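Local coordinates for 8-demethyl-8-aminoriboflavin-5'-phosphate synthase (Streptomyces davawensis, PDB 5MLD), which replaces the C-8 methyl group of riboflavin-5'-phosphate with an amino group taken from glutamate, a step in roseoflavin biosynthesis, at residues Gln20-Ile25 with Thr39-Val44; Ala5-Thr10 with Pro30-Glu35. All blocks are in the same frame, centred on the assembly; numbering follows the deposited sequence.

In the fold
Strand 4-9, helix 20-34 and strand 38-43 follow one another from the N terminus as a single beta-alpha-beta unit, part of the flavodoxin-like fold. Contact 2 closes the longer loop, with 19 residues between its segments against 13 for contact 1, bringing the last turn of the helix (30-35) back over the start of the first strand (5-10). Contact 1 sets the first turns of the helix (20-25) against the second strand (39-44). Because the segments alternate along the chain, the two closures cross. The strands are parallel neighbours, joined for example by Ile7 N and Glu40 O at 2.9 Å. Contact 1 ties the phosphate-binding end of the helix to the sheet, while contact 2 fastens its far end.

Contact 1: residues Gln20-Ile25 with Thr39-Val44; sequences QTQGLI and TEVVRV. With 8DP (8-demethyl-8-aminoriboflavin-5'-phosphate), chain I.
Gln22 and Ile25 face strand 39-43 from a helix that runs antiparallel to it, the axes 11.3 Å apart at closest, within the first beta-alpha-beta unit of the flavodoxin-like fold. Just before them, at the N-terminal end of the helix, Gln20 and Thr21 contribute to holding the flavin phosphate. Gln20 N donates to O2 of 8-demethyl-8-aminoriboflavin-5'-phosphate at 2.8 Å, while its CB and CG lie alongside the phosphate end. Thr21 grips the phosphate oxygen O1 twice, through its backbone N and through OG1, the latter at 2.8 Å; with OG1 beside the backbone N (chi1 -50°), both donors reach the same oxygen.

CG of Gln22 lies anti to the backbone N (chi1 -175°), the chain then bends at chi2, and its OE1 accepts a hydrogen bond from a water at 2.8 Å. The same water accepts from Arg43 NE at 3.0 Å, lying at the edge of the guanidinium and in its plane. Asn9 ND2 also bonds Gln22 OE1, and Arg43 NH1 is held by the carbonyls of Arg13 and Ser17. Ile25 closes the contact one turn on: its CG2 meets Val41 CG2 at 3.7 Å, the two branched side chains crossing obliquely.

Helix and strand are thus joined by an apolar touch and a water bridge. The helix start serves phosphate binding, while Arg43 probably helps to shape the loop carrying Arg13, which positions the glutamate.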
ATOM      1  N   GLN A  20      11.985  18.587  -9.899  1.00 14.96           N
ATOM      2  CA  GLN A  20      11.327  19.017  -8.661  1.00 16.95           C
ATOM      3  C   GLN A  20      12.005  18.389  -7.443  1.00 18.84           C
ATOM      4  O   GLN A  20      12.264  19.067  -6.440  1.00 16.79           O
ATOM      5  CB  GLN A  20       9.830  18.642  -8.680  1.00 18.09           C
ATOM      6  CG  GLN A  20       9.045  18.962  -9.976  1.00 18.12           C
ATOM      7  CD  GLN A  20       8.899  20.446 -10.243  1.00 16.80           C
ATOM      8  OE1 GLN A  20       8.434  21.206  -9.387  1.00 20.22           O
ATOM      9  NE2 GLN A  20       9.308  20.873 -11.443  1.00 18.23           N
ATOM     10  N   THR A  21      12.271  17.083  -7.514  1.00 20.00           N
ATOM     11  CA  THR A  21      12.837  16.347  -6.388  1.00 17.84           C
ATOM     12  C   THR A  21      14.206  16.887  -6.013  1.00 19.86           C
ATOM     13  O   THR A  21      14.576  16.888  -4.829  1.00 17.39           O
ATOM     14  CB  THR A  21      12.957  14.860  -6.735  1.00 18.16           C
ATOM     15  OG1 THR A  21      11.717  14.392  -7.261  1.00 17.30           O
ATOM     16  CG2 THR A  21      13.287  14.044  -5.495  1.00 21.21           C
ATOM     17  N   GLN A  22      14.963  17.353  -7.011  1.00 16.59           N
ATOM     18  CA  GLN A  22      16.298  17.890  -6.765  1.00 18.36           C
ATOM     19  C   GLN A  22      16.269  19.030  -5.753  1.00 21.00           C
ATOM     20  O   GLN A  22      17.263  19.261  -5.054  1.00 19.60           O
ATOM     21  CB  GLN A  22      16.913  18.353  -8.092  1.00 19.74           C
ATOM     22  CG  GLN A  22      18.370  18.826  -7.981  1.00 20.94           C
ATOM     23  CD  GLN A  22      19.314  17.691  -7.624  1.00 19.86           C
ATOM     24  OE1 GLN A  22      19.085  16.541  -7.992  1.00 19.36           O
ATOM     25  NE2 GLN A  22      20.381  18.012  -6.896  1.00 21.91           N
ATOM     26  N   GLY A  23      15.147  19.760  -5.664  1.00 18.21           N
ATOM     27  CA  GLY A  23      15.033  20.804  -4.658  1.00 21.05           C
ATOM     28  C   GLY A  23      15.189  20.282  -3.240  1.00 20.51           C
ATOM     29  O   GLY A  23      15.840  20.912  -2.409  1.00 17.93           O
ATOM     30  N   LEU A  24      14.605  19.114  -2.946  1.00 18.52           N
ATOM     31  CA  LEU A  24      14.791  18.522  -1.622  1.00 15.95           C
ATOM     32  C   LEU A  24      16.240  18.074  -1.412  1.00 16.59           C
ATOM     33  O   LEU A  24      16.798  18.244  -0.316  1.00 17.77           O
ATOM     34  CB  LEU A  24      13.825  17.344  -1.424  1.00 18.36           C
ATOM     35  CG  LEU A  24      12.350  17.711  -1.249  1.00 16.46           C
ATOM     36  CD1 LEU A  24      11.646  17.811  -2.617  1.00 20.09           C
ATOM     37  CD2 LEU A  24      11.650  16.746  -0.308  1.00 17.82           C
ATOM     38  N   ILE A  25      16.856  17.506  -2.447  1.00 14.34           N
ATOM     39  CA  ILE A  25      18.259  17.093  -2.387  1.00 17.08           C
ATOM     40  C   ILE A  25      19.148  18.294  -2.096  1.00 18.20           C
ATOM     41  O   ILE A  25      20.071  18.226  -1.267  1.00 16.96           O
ATOM     42  CB  ILE A  25      18.667  16.395  -3.696  1.00 14.79           C
ATOM     43  CG1 ILE A  25      17.779  15.173  -3.972  1.00 17.21           C
ATOM     44  CG2 ILE A  25      20.156  16.026  -3.690  1.00 18.39           C
ATOM     45  CD1 ILE A  25      18.152  14.425  -5.248  1.00 15.86           C
ATOM     46  N   THR A  39      28.806  13.793   0.916  1.00 18.39           N
ATOM     47  CA  THR A  39      27.642  13.450   0.110  1.00 18.91           C
ATOM     48  C   THR A  39      28.025  13.268  -1.347  1.00 22.67           C
ATOM     49  O   THR A  39      28.944  13.918  -1.858  1.00 26.18           O
ATOM     50  CB  THR A  39      26.558  14.520   0.193  1.00 23.22           C
ATOM     51  OG1 THR A  39      27.066  15.756  -0.333  1.00 25.31           O
ATOM     52  CG2 THR A  39      26.128  14.707   1.612  1.00 24.96           C
ATOM     53  N   GLU A  40      27.286  12.396  -2.018  1.00 22.33           N
ATOM     54  CA  GLU A  40      27.373  12.258  -3.464  1.00 20.61           C
ATOM     55  C   GLU A  40      25.959  12.119  -3.992  1.00 20.07           C
ATOM     56  O   GLU A  40      25.181  11.334  -3.442  1.00 20.22           O
ATOM     57  CB  GLU A  40      28.195  11.034  -3.849  1.00 23.44           C
ATOM     58  CG  GLU A  40      28.299  10.824  -5.341  1.00 22.69           C
ATOM     59  CD  GLU A  40      29.328   9.771  -5.683  1.00 36.16           C
ATOM     60  OE1 GLU A  40      29.694   8.975  -4.779  1.00 32.43           O
ATOM     61  OE2 GLU A  40      29.772   9.747  -6.852  1.00 38.65           O
ATOM     62  N   VAL A  41      25.623  12.864  -5.042  1.00 15.25           N
ATOM     63  CA  VAL A  41      24.309  12.770  -5.676  1.00 17.38           C
ATOM     64  C   VAL A  41      24.503  12.095  -7.023  1.00 17.85           C
ATOM     65  O   VAL A  41      25.360  12.509  -7.812  1.00 18.44           O
ATOM     66  CB  VAL A  41      23.648  14.152  -5.855  1.00 16.91           C
ATOM     67  CG1 VAL A  41      22.257  13.996  -6.506  1.00 16.41           C
ATOM     68  CG2 VAL A  41      23.541  14.902  -4.547  1.00 17.11           C
ATOM     69  N   VAL A  42      23.710  11.065  -7.293  1.00 18.01           N
ATOM     70  CA  VAL A  42      23.713  10.382  -8.583  1.00 16.62           C
ATOM     71  C   VAL A  42      22.303  10.454  -9.136  1.00 18.41           C
ATOM     72  O   VAL A  42      21.345  10.138  -8.423  1.00 15.46           O
ATOM     73  CB  VAL A  42      24.174   8.920  -8.444  1.00 18.11           C
ATOM     74  CG1 VAL A  42      23.902   8.150  -9.715  1.00 18.92           C
ATOM     75  CG2 VAL A  42      25.666   8.880  -8.103  1.00 20.59           C
ATOM     76  N   ARG A  43      22.162  10.911 -10.383  1.00 15.01           N
ATOM     77  CA  ARG A  43      20.849  10.881 -11.037  1.00 16.20           C
ATOM     78  C   ARG A  43      20.835   9.628 -11.893  1.00 16.58           C
ATOM     79  O   ARG A  43      21.488   9.576 -12.937  1.00 17.46           O
ATOM     80  CB  ARG A  43      20.566  12.123 -11.877  1.00 16.18           C
ATOM     81  CG  ARG A  43      19.155  12.041 -12.433  1.00 15.71           C
ATOM     82  CD  ARG A  43      18.800  13.262 -13.311  1.00 15.78           C
ATOM     83  NE  ARG A  43      18.873  14.528 -12.578  1.00 14.69           N
ATOM     84  CZ  ARG A  43      18.371  15.673 -13.030  1.00 20.78           C
ATOM     85  NH1 ARG A  43      17.743  15.693 -14.192  1.00 17.12           N
ATOM     86  NH2 ARG A  43      18.472  16.795 -12.321  1.00 17.77           N
ATOM     87  N   VAL A  44      20.123   8.601 -11.420  1.00 16.28           N
ATOM     88  CA  VAL A  44      20.343   7.258 -11.932  1.00 16.53           C
ATOM     89  C   VAL A  44      19.920   7.140 -13.393  1.00 16.46           C
ATOM     90  O   VAL A  44      20.517   6.363 -14.145  1.00 18.69           O
ATOM     91  CB  VAL A  44      19.623   6.221 -11.040  1.00 21.94           C
ATOM     92  CG1 VAL A  44      20.108   6.333  -9.596  1.00 19.34           C
ATOM     93  CG2 VAL A  44      18.132   6.424 -11.082  1.00 19.76           C
TER
HETATM   94  C4  8DP I 301       5.023  13.813  -9.836  1.00 24.32           C
HETATM   95  C5  8DP I 301       3.569  14.001 -10.286  1.00 16.85           C
HETATM   96  C8  8DP I 301       3.749  11.449 -13.695  1.00 18.28           C
HETATM   97  N3  8DP I 301       1.849  10.044 -10.272  1.00 17.75           N
HETATM   98  C2  8DP I 301       7.032  15.432  -9.904  1.00 31.54           C
HETATM   99  N2  8DP I 301       4.398  11.876 -14.910  1.00 20.46           N
HETATM  100  N1  8DP I 301       2.938  12.615 -10.298  1.00 18.08           N
HETATM  101  C6  8DP I 301       3.039  11.817 -11.391  1.00 17.90           C
HETATM  102  O6  8DP I 301       5.664  15.125 -11.784  1.00 29.79           O
HETATM  103  N4  8DP I 301       2.212  12.923  -8.084  1.00 16.45           N
HETATM  104  C12 8DP I 301       2.467  10.526 -11.382  1.00 17.72           C
HETATM  105  C13 8DP I 301       2.317  12.142  -9.187  1.00 18.15           C
HETATM  106  C14 8DP I 301       1.777  10.848  -9.175  1.00 17.66           C
HETATM  107  C15 8DP I 301       1.148  10.414  -8.001  1.00 17.03           C
HETATM  108  C16 8DP I 301       1.611  12.472  -7.001  1.00 15.40           C
HETATM  109  C1  8DP I 301       8.315  15.542 -10.735  1.00 19.02           C
HETATM  110  C3  8DP I 301       6.153  14.442 -10.667  1.00 32.91           C
HETATM  111  C7  8DP I 301       3.664  12.296 -12.571  1.00 17.69           C
HETATM  112  C9  8DP I 301       3.172  10.147 -13.657  1.00 17.77           C
HETATM  113  O1  8DP I 301      12.106  15.280  -9.932  1.00 16.05           O
HETATM  114  P1  8DP I 301      10.878  15.347 -10.867  1.00 17.23           P
HETATM  115  O2  8DP I 301      10.867  16.729 -11.608  1.00 17.43           O
HETATM  116  O3  8DP I 301      10.870  14.202 -11.871  1.00 14.90           O
HETATM  117  O4  8DP I 301       9.546  15.285  -9.956  1.00 18.76           O
HETATM  118  O5  8DP I 301       7.370  15.043  -8.619  1.00 23.59           O
HETATM  119  O7  8DP I 301       5.337  13.164  -8.820  1.00 16.96           O
HETATM  120  C10 8DP I 301       3.247   9.227 -14.857  1.00 22.89           C
HETATM  121  C11 8DP I 301       2.553   9.704 -12.515  1.00 18.12           C
HETATM  122  O8  8DP I 301       0.598   9.136  -7.913  1.00 18.70           O
HETATM  123  N5  8DP I 301       1.085  11.233  -6.945  1.00 14.61           N
HETATM  124  O9  8DP I 301       1.501  13.264  -5.830  1.00 16.45           O
HETATM  125  O   HOH W   1      20.318  15.098 -10.020  1.00 23.55           O

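Contact 2: residues Ala5-Thr10 with Pro30-Glu35; sequences ALILNT and PLYEKE
Ala5 places its methyl group squarely over one face of the Tyr32 ring. CB sits 4.2 Å from the centroid of that ring and only 5° off its normal, a CH-pi contact with the methyl above the middle of the ring. Ile7, two residues further along the strand and on the same side of the sheet, reaches Tyr32 from another direction: its CD1 comes to 4.4 Å from Tyr32 CD2, obliquely to the ring. CG1 of Ile7 lies beside the backbone N (chi1 -53°), and the extended CG1-CD1 arm (chi2 172°) carries CD1 outward to the aromatic group. These two aliphatic groups make up the whole of the direct contact, which buries a modest 106 Å² and involves three buried residues.

The rest of the Tyr32 side chain is surrounded by residues of other elements: Thr39 of strand 38-43 touches it at CB, and Val86 of strand 84-92 packs on it as well. From helix 183-205, Met192 and Ser197 touch it, and Thr196 OG1 is hydrogen-bonded to its hydroxyl.

Further out, backbone bonds from Ala5 and Ile7 to Glu40 hold the strand in the sheet, and the alternation of a strand puts both side chains on the same side. On the helix, the bonds Lys34 N to Pro30 O (3.0 Å) and Glu35 N to Leu31 O belong to the last turn, which carries Tyr32.

Helix 20-34 thus packs back on the first strand of the beta-alpha-beta unit formed with strand 38-43 in the flavodoxin-like fold. Chemically, the tyrosine is divided between two environments: its ring serves as an apolar surface against the first strand, while its hydroxyl has a polar partner on helix 183-205. One side chain thereby joins the end of helix 20-34 to both the central sheet and that helix.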
ATOM      1  N   ALA A   5      27.274   9.606   2.512  1.00 18.59           N
ATOM      2  CA  ALA A   5      25.860   9.536   2.173  1.00 16.68           C
ATOM      3  C   ALA A   5      25.723   9.558   0.658  1.00 20.12           C
ATOM      4  O   ALA A   5      26.274  10.441  -0.002  1.00 21.12           O
ATOM      5  CB  ALA A   5      25.088  10.703   2.785  1.00 17.22           C
ATOM      6  N   LEU A   6      24.991   8.593   0.115  1.00 18.65           N
ATOM      7  CA  LEU A   6      24.746   8.503  -1.314  1.00 18.73           C
ATOM      8  C   LEU A   6      23.275   8.820  -1.544  1.00 18.23           C
ATOM      9  O   LEU A   6      22.407   8.140  -0.997  1.00 18.90           O
ATOM     10  CB  LEU A   6      25.097   7.119  -1.846  1.00 16.06           C
ATOM     11  CG  LEU A   6      24.817   6.935  -3.340  1.00 18.87           C
ATOM     12  CD1 LEU A   6      25.660   7.918  -4.190  1.00 16.18           C
ATOM     13  CD2 LEU A   6      25.048   5.498  -3.730  1.00 20.45           C
ATOM     14  N   ILE A   7      22.997   9.862  -2.325  1.00 17.08           N
ATOM     15  CA  ILE A   7      21.628  10.302  -2.594  1.00 15.32           C
ATOM     16  C   ILE A   7      21.332   9.992  -4.047  1.00 16.92           C
ATOM     17  O   ILE A   7      22.028  10.490  -4.933  1.00 16.57           O
ATOM     18  CB  ILE A   7      21.442  11.797  -2.307  1.00 17.31           C
ATOM     19  CG1 ILE A   7      21.929  12.118  -0.876  1.00 19.33           C
ATOM     20  CG2 ILE A   7      19.967  12.177  -2.514  1.00 15.68           C
ATOM     21  CD1 ILE A   7      21.986  13.611  -0.528  1.00 18.97           C
ATOM     22  N   LEU A   8      20.313   9.172  -4.298  1.00 13.47           N
ATOM     23  CA  LEU A   8      19.973   8.756  -5.661  1.00 17.86           C
ATOM     24  C   LEU A   8      18.722   9.514  -6.087  1.00 15.45           C
ATOM     25  O   LEU A   8      17.627   9.239  -5.592  1.00 17.75           O
ATOM     26  CB  LEU A   8      19.742   7.246  -5.753  1.00 16.80           C
ATOM     27  CG  LEU A   8      20.914   6.382  -5.285  1.00 20.06           C
ATOM     28  CD1 LEU A   8      20.562   4.898  -5.445  1.00 18.50           C
ATOM     29  CD2 LEU A   8      22.176   6.740  -6.057  1.00 19.03           C
ATOM     30  N   ASN A   9      18.888  10.490  -6.983  1.00 14.02           N
ATOM     31  CA  ASN A   9      17.736  11.148  -7.585  1.00 17.10           C
ATOM     32  C   ASN A   9      17.190  10.222  -8.664  1.00 17.32           C
ATOM     33  O   ASN A   9      17.850   9.988  -9.683  1.00 15.20           O
ATOM     34  CB  ASN A   9      18.121  12.503  -8.177  1.00 15.18           C
ATOM     35  CG  ASN A   9      16.921  13.255  -8.673  1.00 17.71           C
ATOM     36  OD1 ASN A   9      15.887  12.650  -8.942  1.00 16.63           O
ATOM     37  ND2 ASN A   9      17.040  14.571  -8.786  1.00 16.95           N
ATOM     38  N   THR A  10      15.976   9.706  -8.455  1.00 14.01           N
ATOM     39  CA  THR A  10      15.420   8.726  -9.384  1.00 15.99           C
ATOM     40  C   THR A  10      14.394   9.342 -10.337  1.00 14.95           C
ATOM     41  O   THR A  10      13.534   8.624 -10.864  1.00 16.16           O
ATOM     42  CB  THR A  10      14.830   7.546  -8.603  1.00 13.26           C
ATOM     43  OG1 THR A  10      13.848   8.014  -7.683  1.00 14.15           O
ATOM     44  CG2 THR A  10      15.945   6.865  -7.767  1.00 17.44           C
ATOM     45  N   PRO A  30      23.848  20.241   2.001  1.00 19.18           N
ATOM     46  CA  PRO A  30      24.652  21.030   2.959  1.00 20.17           C
ATOM     47  C   PRO A  30      24.427  20.621   4.399  1.00 22.71           C
ATOM     48  O   PRO A  30      25.345  20.766   5.218  1.00 20.79           O
ATOM     49  CB  PRO A  30      24.211  22.481   2.716  1.00 21.93           C
ATOM     50  CG  PRO A  30      22.896  22.374   2.040  1.00 23.81           C
ATOM     51  CD  PRO A  30      22.936  21.104   1.235  1.00 22.07           C
ATOM     52  N   LEU A  31      23.243  20.105   4.737  1.00 21.22           N
ATOM     53  CA  LEU A  31      23.022  19.632   6.100  1.00 19.81           C
ATOM     54  C   LEU A  31      23.874  18.401   6.401  1.00 22.05           C
ATOM     55  O   LEU A  31      24.468  18.301   7.484  1.00 21.60           O
ATOM     56  CB  LEU A  31      21.542  19.335   6.333  1.00 18.80           C
ATOM     57  CG  LEU A  31      20.590  20.523   6.236  1.00 19.12           C
ATOM     58  CD1 LEU A  31      19.163  20.002   6.276  1.00 21.05           C
ATOM     59  CD2 LEU A  31      20.836  21.541   7.351  1.00 22.84           C
ATOM     60  N   TYR A  32      23.957  17.452   5.461  1.00 16.92           N
ATOM     61  CA  TYR A  32      24.844  16.309   5.678  1.00 19.14           C
ATOM     62  C   TYR A  32      26.292  16.760   5.795  1.00 21.20           C
ATOM     63  O   TYR A  32      27.030  16.275   6.661  1.00 22.64           O
ATOM     64  CB  TYR A  32      24.714  15.281   4.554  1.00 18.62           C
ATOM     65  CG  TYR A  32      23.588  14.289   4.727  1.00 17.36           C
ATOM     66  CD1 TYR A  32      23.535  13.469   5.839  1.00 19.18           C
ATOM     67  CD2 TYR A  32      22.567  14.177   3.774  1.00 19.79           C
ATOM     68  CE1 TYR A  32      22.511  12.566   6.012  1.00 18.92           C
ATOM     69  CE2 TYR A  32      21.538  13.273   3.934  1.00 18.36           C
ATOM     70  CZ  TYR A  32      21.515  12.462   5.058  1.00 19.99           C
ATOM     71  OH  TYR A  32      20.499  11.567   5.258  1.00 18.63           O
ATOM     72  N   GLU A  33      26.713  17.706   4.944  1.00 16.10           N
ATOM     73  CA  GLU A  33      28.096  18.167   4.993  1.00 23.75           C
ATOM     74  C   GLU A  33      28.412  18.830   6.332  1.00 22.26           C
ATOM     75  O   GLU A  33      29.528  18.680   6.849  1.00 24.98           O
ATOM     76  CB  GLU A  33      28.380  19.115   3.821  1.00 21.23           C
ATOM     77  CG  GLU A  33      28.271  18.453   2.432  1.00 20.49           C
ATOM     78  CD  GLU A  33      29.341  17.382   2.137  1.00 26.01           C
ATOM     79  OE1 GLU A  33      30.318  17.254   2.905  1.00 24.20           O
ATOM     80  OE2 GLU A  33      29.220  16.661   1.111  1.00 23.06           O
ATOM     81  N   LYS A  34      27.449  19.567   6.908  1.00 21.11           N
ATOM     82  CA  LYS A  34      27.648  20.138   8.244  1.00 23.03           C
ATOM     83  C   LYS A  34      27.792  19.053   9.303  1.00 30.01           C
ATOM     84  O   LYS A  34      28.432  19.283  10.339  1.00 25.39           O
ATOM     85  CB  LYS A  34      26.485  21.053   8.643  1.00 23.10           C
ATOM     86  CG  LYS A  34      26.296  22.309   7.812  1.00 28.87           C
ATOM     87  CD  LYS A  34      25.019  23.025   8.229  1.00 26.39           C
ATOM     88  CE  LYS A  34      24.777  24.298   7.410  1.00 27.47           C
ATOM     89  NZ  LYS A  34      25.873  25.309   7.574  1.00 25.45           N
ATOM     90  N   GLU A  35      27.162  17.888   9.088  1.00 22.33           N
ATOM     91  CA  GLU A  35      27.318  16.726   9.963  1.00 27.11           C
ATOM     92  C   GLU A  35      28.661  16.027   9.786  1.00 29.42           C
ATOM     93  O   GLU A  35      28.931  15.047  10.495  1.00 24.82           O
ATOM     94  CB  GLU A  35      26.198  15.703   9.715  1.00 23.64           C
ATOM     95  CG  GLU A  35      24.820  16.123  10.204  1.00 25.07           C
ATOM     96  CD  GLU A  35      24.590  15.798  11.683  1.00 32.41           C
ATOM     97  OE1 GLU A  35      25.514  15.265  12.347  1.00 30.25           O
ATOM     98  OE2 GLU A  35      23.481  16.068  12.181  1.00 29.36           O
TER